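Local coordinates for uncharacterized protein YppE (Bacillus subtilis, PDB 2IM8), which is of unknown function but folds as an all-helical, four-helix domain of the bacterial DUF1798 family, at residues A[12-17]-A[109-114]. Sequence-based numbering, arbitrary orientation.
Sequences QMIEVA and TLHAVK. With PO4 (phosphate ion), chain C.
Leu110 packs against both Ile14 and Met13, the latter present as selenomethionine. The side chains of Ile14 and Leu110 lie alongside, pointing opposite ways: CG1 of Ile14 is 3.8 Å from CB of Leu110 and equally near its CD1, while CD1 of Leu110 also reaches CB of Met13 at 3.8 Å. Met13 lies roughly perpendicular to Leu110; its SE is 4.2 Å from CD2 of Leu110, and the bend at chi3 (72°) turns CE to the same methyl, also at 4.2 Å. At the partly exposed border, CD1 of Ile14 meets the imidazole of His111 obliquely, 3.7 Å from CD2. No hydrogen bond joins the segments; the polar interactions belong to Lys114, whose fully extended chain carries NZ to a salt bridge with Glu11 and a 3.0 Å hydrogen bond to O4 of a phosphate, probably picked up during crystallisation. A methionine in its place would probably leave the Glu11 carboxylate without this positive mate and the phosphate without this ammonium donor. Segments 12-17 and 109-114, from helices 3-29 and 96-121, run nearly antiparallel (158°), their local axes 10.3 Å apart at closest approach. Trp54 of helix 36-64 touches Met13 and Leu110, and Val78 of helix 72-91 packs against Met13, so all four helices meet here.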
loop_
_atom_site.group_PDB
_atom_site.type_symbol
_atom_site.label_atom_id
_atom_site.label_comp_id
_atom_site.label_asym_id
_atom_site.label_seq_id
_atom_site.Cartn_x
_atom_site.Cartn_y
_atom_site.Cartn_z
ATOM N N GLN A 12 -7.942 -2.388 0.894
ATOM C CA GLN A 12 -7.661 -2.756 -0.492
ATOM C C GLN A 12 -6.143 -2.779 -0.698
ATOM O O GLN A 12 -5.605 -3.718 -1.277
ATOM C CB GLN A 12 -8.296 -1.735 -1.447
ATOM C CG GLN A 12 -8.596 -2.268 -2.835
ATOM C CD GLN A 12 -9.359 -1.277 -3.697
ATOM O OE1 GLN A 12 -10.346 -0.669 -3.256
ATOM N NE2 GLN A 12 -8.918 -1.119 -4.938
HETATM N N MSE A 13 -5.453 -1.747 -0.220
HETATM C CA MSE A 13 -3.998 -1.685 -0.356
HETATM C C MSE A 13 -3.311 -2.801 0.430
HETATM O O MSE A 13 -2.307 -3.358 -0.010
HETATM C CB MSE A 13 -3.474 -0.324 0.104
HETATM C CG MSE A 13 -3.817 0.803 -0.870
HETATM SE SE MSE A 13 -3.331 2.559 -0.220
HETATM C CE MSE A 13 -1.414 2.422 -0.397
ATOM N N ILE A 14 -3.853 -3.134 1.595
ATOM C CA ILE A 14 -3.271 -4.203 2.403
ATOM C C ILE A 14 -3.338 -5.499 1.613
ATOM O O ILE A 14 -2.371 -6.261 1.550
ATOM C CB ILE A 14 -4.031 -4.370 3.745
ATOM C CG1 ILE A 14 -3.773 -3.151 4.624
ATOM C CG2 ILE A 14 -3.593 -5.667 4.468
ATOM C CD1 ILE A 14 -4.634 -3.116 5.890
ATOM N N GLU A 15 -4.482 -5.744 0.992
ATOM C CA GLU A 15 -4.646 -6.955 0.208
ATOM C C GLU A 15 -3.707 -6.935 -1.009
ATOM O O GLU A 15 -3.067 -7.938 -1.324
ATOM C CB GLU A 15 -6.111 -7.113 -0.235
ATOM C CG GLU A 15 -6.377 -8.433 -0.954
ATOM C CD GLU A 15 -7.842 -8.647 -1.353
ATOM O OE1 GLU A 15 -8.737 -7.981 -0.779
ATOM O OE2 GLU A 15 -8.091 -9.507 -2.238
ATOM N N VAL A 16 -3.623 -5.797 -1.689
ATOM C CA VAL A 16 -2.728 -5.667 -2.845
ATOM C C VAL A 16 -1.308 -6.015 -2.408
ATOM O O VAL A 16 -0.587 -6.731 -3.103
ATOM C CB VAL A 16 -2.721 -4.221 -3.395
ATOM C CG1 VAL A 16 -1.556 -4.035 -4.380
ATOM C CG2 VAL A 16 -4.045 -3.917 -4.065
ATOM N N ALA A 17 -0.914 -5.502 -1.244
ATOM C CA ALA A 17 0.419 -5.758 -0.705
ATOM C C ALA A 17 0.645 -7.227 -0.322
ATOM O O ALA A 17 1.701 -7.791 -0.621
ATOM C CB ALA A 17 0.671 -4.861 0.505
ATOM N N THR A 109 2.215 1.158 8.149
ATOM C CA THR A 109 1.550 2.446 8.039
ATOM C C THR A 109 0.070 2.233 7.739
ATOM O O THR A 109 -0.781 2.928 8.296
ATOM C CB THR A 109 2.187 3.329 6.945
ATOM O OG1 THR A 109 3.554 3.586 7.285
ATOM C CG2 THR A 109 1.431 4.665 6.820
ATOM N N LEU A 110 -0.241 1.259 6.881
ATOM C CA LEU A 110 -1.632 0.974 6.542
ATOM C C LEU A 110 -2.392 0.540 7.799
ATOM O O LEU A 110 -3.504 0.995 8.058
ATOM C CB LEU A 110 -1.715 -0.118 5.464
ATOM C CG LEU A 110 -1.231 0.340 4.077
ATOM C CD1 LEU A 110 -1.243 -0.816 3.081
ATOM C CD2 LEU A 110 -2.119 1.491 3.608
ATOM N N HIS A 111 -1.789 -0.343 8.580
ATOM C CA HIS A 111 -2.423 -0.795 9.807
ATOM C C HIS A 111 -2.579 0.351 10.796
ATOM O O HIS A 111 -3.575 0.408 11.510
ATOM C CB HIS A 111 -1.619 -1.932 10.429
ATOM C CG HIS A 111 -1.755 -3.223 9.682
ATOM N ND1 HIS A 111 -0.718 -4.117 9.535
ATOM C CD2 HIS A 111 -2.808 -3.758 9.020
ATOM C CE1 HIS A 111 -1.125 -5.147 8.814
ATOM N NE2 HIS A 111 -2.390 -4.954 8.489
ATOM N N ALA A 112 -1.605 1.258 10.833
ATOM C CA ALA A 112 -1.656 2.411 11.736
ATOM C C ALA A 112 -2.850 3.302 11.388
ATOM O O ALA A 112 -3.613 3.713 12.262
ATOM C CB ALA A 112 -0.367 3.207 11.632
ATOM N N VAL A 113 -3.005 3.606 10.106
ATOM C CA VAL A 113 -4.116 4.433 9.651
ATOM C C VAL A 113 -5.419 3.726 10.007
ATOM O O VAL A 113 -6.370 4.351 10.482
ATOM C CB VAL A 113 -4.024 4.684 8.116
ATOM C CG1 VAL A 113 -5.235 5.467 7.618
ATOM C CG2 VAL A 113 -2.760 5.461 7.811
ATOM N N LYS A 114 -5.453 2.413 9.795
ATOM C CA LYS A 114 -6.631 1.617 10.120
ATOM C C LYS A 114 -6.940 1.740 11.613
ATOM O O LYS A 114 -8.099 1.919 12.005
ATOM C CB LYS A 114 -6.389 0.148 9.772
ATOM C CG LYS A 114 -7.532 -0.784 10.151
ATOM C CD LYS A 114 -7.180 -2.237 9.818
ATOM C CE LYS A 114 -8.310 -3.195 10.170
ATOM N NZ LYS A 114 -7.960 -4.601 9.794
HETATM P P PO4 C . -7.256 -4.566 13.782
HETATM O O1 PO4 C . -8.685 -4.938 13.591
HETATM O O2 PO4 C . -6.606 -5.549 14.698
HETATM O O3 PO4 C . -7.172 -3.204 14.372
HETATM O O4 PO4 C . -6.561 -4.577 12.470
#